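PDB 3TZG: hypothetical protein BVU_2266 from Bacteroides vulgatus, which is of unknown function but folds into a porin-like antiparallel beta barrel, consistent with kinship to outer-membrane barrel proteins. Local coordinates for residues A75-R81 with A93-Y99; N227-I231 with R243-Y248. All coordinates share one frame; numbering follows the deposited sequence.

Contact 1 (A75-R81 with A93-Y99); sequences ARESRAR and ADKQTVY
Tyr99 turns its ring edge to Arg76 C, Glu77 N and Ser78 CB, and its CD2 makes a separate apolar contact with Ala75 CB at 4.0 Å. These residues sit on the arms of a beta hairpin, strands 74-85 and 90-102, neighbours in the wall of the barrel; their short segments run antiparallel, the axes 172° apart. Ser78 with Thr97 and Ala80 with Lys95 are hydrogen-bonded pairs, while Glu77-Val98, Arg79-Gln96 and Arg81-Asp94 are non-hydrogen-bonded. The alternation sorts the side chains. Ser78, Ala80, Lys95 and Thr97 share a buried face, where Lys95 passes Ala80 with its CB and sends NZ on to a salt bridge with Asp182, and Thr97 OG1 bonds to Ser110. Tyr99 stacks on the ring of Tyr186, from helix 181-188, so the helix covers this side of the hairpin. Ser78 OG, set between its own backbone N and carbonyl carbon, is thereby turned to Tyr99 OH; the two are hydrogen-bonded at 3.1 Å, and either hydroxyl may be the donor.

The other face, bearing Glu77, Arg79, Arg81, Gln96 and Asp94, is more exposed and charged. Gln96 runs beside Arg79, both pointing the same way, and as modelled its NE2 lies over the centre of the guanidinium face, though the amide orientation is doubtful at this resolution. Asp94 serves two arginines. Arg79 NE is a loose salt-bridge partner, 3.6 Å from Asp94 OD1, with the guanidinium and carboxylate planes 72° apart. Arg81, bent at chi3 (-66°), brings its edge to the other oxygen: Arg81 NH2 donates to the syn lone pair of Asp94 OD2 at 2.8 Å.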
loop_
_atom_site.group_PDB
_atom_site.type_symbol
_atom_site.label_atom_id
_atom_site.label_comp_id
_atom_site.label_asym_id
_atom_site.label_seq_id
_atom_site.Cartn_x
_atom_site.Cartn_y
_atom_site.Cartn_z
ATOM N N ALA A 75 -11.717 -6.175 -5.533
ATOM C CA ALA A 75 -11.202 -5.488 -6.726
ATOM C C ALA A 75 -10.667 -6.550 -7.706
ATOM O O ALA A 75 -9.950 -7.476 -7.295
ATOM C CB ALA A 75 -10.125 -4.479 -6.369
ATOM N N ARG A 76 -11.108 -6.474 -8.968
ATOM C CA ARG A 76 -10.716 -7.448 -9.972
ATOM C C ARG A 76 -9.678 -6.862 -10.932
ATOM O O ARG A 76 -8.866 -7.606 -11.491
ATOM C CB ARG A 76 -11.953 -7.933 -10.733
ATOM C CG ARG A 76 -12.967 -8.612 -9.823
ATOM C CD ARG A 76 -12.393 -9.843 -9.158
ATOM N NE ARG A 76 -13.296 -10.378 -8.145
ATOM C CZ ARG A 76 -13.093 -11.513 -7.493
ATOM N NH1 ARG A 76 -12.010 -12.241 -7.735
ATOM N NH2 ARG A 76 -13.976 -11.938 -6.599
ATOM N N GLU A 77 -9.696 -5.525 -11.094
ATOM C CA GLU A 77 -8.827 -4.757 -11.994
ATOM C C GLU A 77 -8.924 -3.268 -11.685
ATOM O O GLU A 77 -9.921 -2.840 -11.104
ATOM C CB GLU A 77 -9.226 -5.031 -13.452
ATOM C CG GLU A 77 -10.692 -4.776 -13.685
ATOM C CD GLU A 77 -11.220 -5.140 -15.042
ATOM O OE1 GLU A 77 -11.017 -4.335 -15.979
ATOM O OE2 GLU A 77 -11.975 -6.135 -15.128
ATOM N N SER A 78 -7.899 -2.479 -12.062
ATOM C CA SER A 78 -7.893 -1.018 -11.833
ATOM C C SER A 78 -7.145 -0.274 -12.947
ATOM O O SER A 78 -6.288 -0.869 -13.620
ATOM C CB SER A 78 -7.258 -0.666 -10.489
ATOM O OG SER A 78 -5.838 -0.730 -10.555
ATOM N N ARG A 79 -7.475 1.025 -13.136
ATOM C CA ARG A 79 -6.799 1.903 -14.076
ATOM C C ARG A 79 -6.470 3.188 -13.354
ATOM O O ARG A 79 -7.337 3.764 -12.690
ATOM C CB ARG A 79 -7.589 2.152 -15.369
ATOM C CG ARG A 79 -6.666 2.742 -16.428
ATOM C CD ARG A 79 -7.125 2.614 -17.848
ATOM N NE ARG A 79 -6.009 3.007 -18.702
ATOM C CZ ARG A 79 -6.017 2.947 -20.026
ATOM N NH1 ARG A 79 -7.094 2.516 -20.670
ATOM N NH2 ARG A 79 -4.947 3.318 -20.718
ATOM N N ALA A 80 -5.207 3.620 -13.466
ATOM C CA ALA A 80 -4.719 4.814 -12.797
ATOM C C ALA A 80 -3.930 5.705 -13.716
ATOM O O ALA A 80 -3.281 5.239 -14.661
ATOM C CB ALA A 80 -3.845 4.415 -11.626
ATOM N N ARG A 81 -3.997 7.004 -13.439
ATOM C CA ARG A 81 -3.198 8.012 -14.111
ATOM C C ARG A 81 -2.209 8.491 -13.083
ATOM O O ARG A 81 -2.609 8.830 -11.972
ATOM C CB ARG A 81 -4.041 9.139 -14.724
ATOM C CG ARG A 81 -3.165 10.172 -15.424
ATOM C CD ARG A 81 -3.882 10.884 -16.537
ATOM N NE ARG A 81 -4.197 9.963 -17.624
ATOM C CZ ARG A 81 -4.828 10.308 -18.738
ATOM N NH1 ARG A 81 -5.202 11.564 -18.936
ATOM N NH2 ARG A 81 -5.083 9.400 -19.669
ATOM N N ALA A 93 1.999 8.795 -17.086
ATOM C CA ALA A 93 1.731 7.429 -17.463
ATOM C C ALA A 93 0.302 6.983 -17.159
ATOM O O ALA A 93 -0.390 7.583 -16.349
ATOM C CB ALA A 93 2.705 6.517 -16.728
ATOM N N ASP A 94 -0.127 5.921 -17.866
ATOM C CA ASP A 94 -1.370 5.211 -17.660
ATOM C C ASP A 94 -1.024 3.827 -17.150
ATOM O O ASP A 94 -0.209 3.124 -17.758
ATOM C CB ASP A 94 -2.263 5.175 -18.906
ATOM C CG ASP A 94 -3.424 6.153 -18.761
ATOM O OD1 ASP A 94 -4.245 5.985 -17.797
ATOM O OD2 ASP A 94 -3.508 7.095 -19.579
ATOM N N LYS A 95 -1.592 3.479 -15.971
ATOM C CA LYS A 95 -1.368 2.204 -15.303
ATOM C C LYS A 95 -2.604 1.312 -15.403
ATOM O O LYS A 95 -3.705 1.716 -15.026
ATOM C CB LYS A 95 -0.991 2.432 -13.837
ATOM C CG LYS A 95 -0.545 1.171 -13.113
ATOM C CD LYS A 95 -0.352 1.475 -11.644
ATOM C CE LYS A 95 0.083 0.302 -10.829
ATOM N NZ LYS A 95 0.392 0.678 -9.435
ATOM N N GLN A 96 -2.408 0.104 -15.925
ATOM C CA GLN A 96 -3.440 -0.919 -16.039
ATOM C C GLN A 96 -3.092 -2.101 -15.140
ATOM O O GLN A 96 -2.060 -2.753 -15.327
ATOM C CB GLN A 96 -3.611 -1.365 -17.479
ATOM C CG GLN A 96 -4.454 -0.449 -18.288
ATOM C CD GLN A 96 -4.522 -0.835 -19.740
ATOM O OE1 GLN A 96 -3.810 -1.712 -20.227
ATOM N NE2 GLN A 96 -5.377 -0.169 -20.474
ATOM N N THR A 97 -3.948 -2.376 -14.173
ATOM C CA THR A 97 -3.672 -3.437 -13.218
ATOM C C THR A 97 -4.824 -4.438 -13.142
ATOM O O THR A 97 -5.993 -4.059 -13.303
ATOM C CB THR A 97 -3.409 -2.802 -11.838
ATOM O OG1 THR A 97 -2.248 -1.989 -11.958
ATOM C CG2 THR A 97 -3.172 -3.834 -10.754
ATOM N N VAL A 98 -4.466 -5.711 -12.866
ATOM C CA VAL A 98 -5.387 -6.816 -12.640
ATOM C C VAL A 98 -4.986 -7.505 -11.325
ATOM O O VAL A 98 -3.801 -7.648 -11.014
ATOM C CB VAL A 98 -5.495 -7.815 -13.824
ATOM C CG1 VAL A 98 -6.223 -7.176 -14.997
ATOM C CG2 VAL A 98 -4.128 -8.374 -14.246
ATOM N N TYR A 99 -6.000 -7.863 -10.529
ATOM C CA TYR A 99 -5.886 -8.535 -9.221
ATOM C C TYR A 99 -6.417 -9.986 -9.359
ATOM O O TYR A 99 -7.546 -10.178 -9.818
ATOM C CB TYR A 99 -6.662 -7.728 -8.140
ATOM C CG TYR A 99 -6.253 -6.267 -8.065
ATOM C CD1 TYR A 99 -5.092 -5.882 -7.406
ATOM C CD2 TYR A 99 -7.007 -5.277 -8.685
ATOM C CE1 TYR A 99 -4.668 -4.555 -7.399
ATOM C CE2 TYR A 99 -6.612 -3.933 -8.651
ATOM C CZ TYR A 99 -5.433 -3.578 -8.018
ATOM O OH TYR A 99 -4.993 -2.265 -7.998
HETATM O O HOH W 1 -9.788 -11.801 -9.747
#

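Contact 2 (N227-I231 with R243-Y248); sequences NPVRI and RIDLSY
Tyr248 OH donates to Pro228 O at 2.8 Å, approaching from above the carbonyl plane, while the backbone joins Ile231 and Ile244 by two nearly straight bonds and Leu246 N to Val229 O by a third. On the face of Arg230 and Asp245, Asp245 OD1 lies at the edge of the Arg230 guanidinium in a long salt bridge, 3.8 Å to Arg230 NE. Asp245 OD2 takes a weak bond from Arg243 NE, so one carboxylate serves both arginines and probably offsets some of their like charge; how closely the two guanidinium groups approach is doubtful at this resolution. On the side of Ile231 and Ile244, Ile231 CD1 meets Leu246 CD1 at 3.9 Å. Tyr248 CG, anti to its carbonyl carbon (chi1 -59°), swings the ring across to Asn227 and Pro228. Asn227 CB lies over one ring face in a CH-pi contact, 3.7 Å from the Tyr248 centroid, and the Asn227 amide, whose ND2 bonds to Thr8, is stacked on the ring, the planes 21° apart. A leucine here would probably leave Pro228 O without this donor and Asn227 without its flat support. Val229 and Arg230 both face Arg222 on strand 213-224, a classic beta bulge, here in a hairpin of the barrel wall.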
loop_
_atom_site.group_PDB
_atom_site.type_symbol
_atom_site.label_atom_id
_atom_site.label_comp_id
_atom_site.label_asym_id
_atom_site.label_seq_id
_atom_site.Cartn_x
_atom_site.Cartn_y
_atom_site.Cartn_z
ATOM N N ASN A 227 -5.150 0.660 19.934
ATOM C CA ASN A 227 -5.077 1.346 18.649
ATOM C C ASN A 227 -3.674 1.866 18.345
ATOM O O ASN A 227 -3.141 2.646 19.136
ATOM C CB ASN A 227 -6.046 2.523 18.638
ATOM C CG ASN A 227 -7.486 2.179 18.823
ATOM O OD1 ASN A 227 -8.189 2.801 19.610
ATOM N ND2 ASN A 227 -7.956 1.189 18.110
ATOM N N PRO A 228 -3.081 1.567 17.175
ATOM C CA PRO A 228 -1.746 2.116 16.900
ATOM C C PRO A 228 -1.809 3.620 16.628
ATOM O O PRO A 228 -2.430 4.061 15.642
ATOM C CB PRO A 228 -1.291 1.338 15.665
ATOM C CG PRO A 228 -2.216 0.230 15.516
ATOM C CD PRO A 228 -3.512 0.664 16.092
ATOM N N VAL A 229 -1.169 4.406 17.509
ATOM C CA VAL A 229 -1.182 5.869 17.386
ATOM C C VAL A 229 0.142 6.353 16.782
ATOM O O VAL A 229 0.249 7.526 16.424
ATOM C CB VAL A 229 -1.514 6.599 18.707
ATOM C CG1 VAL A 229 -2.984 6.438 19.024
ATOM C CG2 VAL A 229 -0.654 6.122 19.872
ATOM N N ARG A 230 1.124 5.444 16.622
ATOM C CA ARG A 230 2.382 5.750 15.944
ATOM C C ARG A 230 2.973 4.483 15.314
ATOM O O ARG A 230 3.150 3.467 15.996
ATOM C CB ARG A 230 3.420 6.412 16.867
ATOM C CG ARG A 230 4.617 6.894 16.069
ATOM C CD ARG A 230 5.870 6.963 16.859
ATOM N NE ARG A 230 6.028 8.227 17.563
ATOM C CZ ARG A 230 7.042 8.485 18.391
ATOM N NH1 ARG A 230 7.963 7.538 18.651
ATOM N NH2 ARG A 230 7.119 9.659 19.012
ATOM N N ILE A 231 3.305 4.575 14.019
ATOM C CA ILE A 231 3.956 3.510 13.247
ATOM C C ILE A 231 5.329 4.012 12.822
ATOM O O ILE A 231 5.418 5.070 12.206
ATOM C CB ILE A 231 3.114 3.035 12.033
ATOM C CG1 ILE A 231 1.672 2.608 12.462
ATOM C CG2 ILE A 231 3.846 1.898 11.312
ATOM C CD1 ILE A 231 0.749 2.235 11.343
ATOM N N ARG A 243 7.821 7.556 9.828
ATOM C CA ARG A 243 7.013 7.752 11.023
ATOM C C ARG A 243 5.617 8.253 10.605
ATOM O O ARG A 243 5.492 9.311 9.993
ATOM C CB ARG A 243 7.700 8.707 12.009
ATOM C CG ARG A 243 6.930 8.937 13.292
ATOM C CD ARG A 243 7.643 9.996 14.072
ATOM N NE ARG A 243 6.831 10.604 15.106
ATOM C CZ ARG A 243 7.319 11.402 16.040
ATOM N NH1 ARG A 243 8.625 11.641 16.105
ATOM N NH2 ARG A 243 6.517 11.914 16.963
ATOM N N ILE A 244 4.590 7.473 10.931
ATOM C CA ILE A 244 3.196 7.821 10.684
ATOM C C ILE A 244 2.505 7.943 12.023
ATOM O O ILE A 244 2.567 7.020 12.829
ATOM C CB ILE A 244 2.492 6.804 9.743
ATOM C CG1 ILE A 244 3.055 6.920 8.302
ATOM C CG2 ILE A 244 0.967 6.977 9.740
ATOM C CD1 ILE A 244 3.955 5.777 7.940
ATOM N N ASP A 245 1.898 9.096 12.281
ATOM C CA ASP A 245 1.149 9.332 13.517
ATOM C C ASP A 245 -0.346 9.259 13.191
ATOM O O ASP A 245 -0.758 9.772 12.152
ATOM C CB ASP A 245 1.549 10.672 14.159
ATOM C CG ASP A 245 2.904 10.674 14.867
ATOM O OD1 ASP A 245 3.200 9.701 15.583
ATOM O OD2 ASP A 245 3.598 11.708 14.818
ATOM N N LEU A 246 -1.137 8.555 14.010
ATOM C CA LEU A 246 -2.567 8.379 13.743
ATOM C C LEU A 246 -3.434 8.793 14.926
ATOM O O LEU A 246 -3.074 8.571 16.097
ATOM C CB LEU A 246 -2.894 6.916 13.382
ATOM C CG LEU A 246 -2.179 6.310 12.181
ATOM C CD1 LEU A 246 -1.010 5.472 12.631
ATOM C CD2 LEU A 246 -3.095 5.425 11.431
ATOM N N SER A 247 -4.603 9.376 14.618
ATOM C CA SER A 247 -5.570 9.818 15.625
ATOM C C SER A 247 -6.897 9.129 15.392
ATOM O O SER A 247 -7.276 8.880 14.242
ATOM C CB SER A 247 -5.729 11.333 15.591
ATOM O OG SER A 247 -6.698 11.773 16.526
ATOM N N TYR A 248 -7.608 8.837 16.485
ATOM C CA TYR A 248 -8.906 8.163 16.462
ATOM C C TYR A 248 -9.988 9.052 17.103
ATOM O O TYR A 248 -11.124 8.603 17.271
ATOM C CB TYR A 248 -8.799 6.809 17.183
ATOM C CG TYR A 248 -7.783 5.867 16.572
ATOM C CD1 TYR A 248 -6.430 5.969 16.885
ATOM C CD2 TYR A 248 -8.176 4.862 15.687
ATOM C CE1 TYR A 248 -5.488 5.137 16.290
ATOM C CE2 TYR A 248 -7.244 4.002 15.111
ATOM C CZ TYR A 248 -5.904 4.144 15.418
ATOM O OH TYR A 248 -4.994 3.283 14.886
#

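Contact 1 and contact 2 are each the pairing of two consecutive strands, 74-85 with 90-102 and 227-235 with 239-247, and they follow one another in the chain. Their centres are about 29 Å apart and their nearest atoms about 18 Å, so they do not touch; on opposite sides of the chain's centre, their own centres lie about 14 Å (contact 1) and 16 Å (contact 2) from it. Antiparallel neighbours connect them: strand 239-247 also pairs with strand 12-15, from which successive pairings lead round to strand 74-85. Each hairpin carries an arginine-aspartate network on one face and buried side chains on the other, consistent with the barrel architecture.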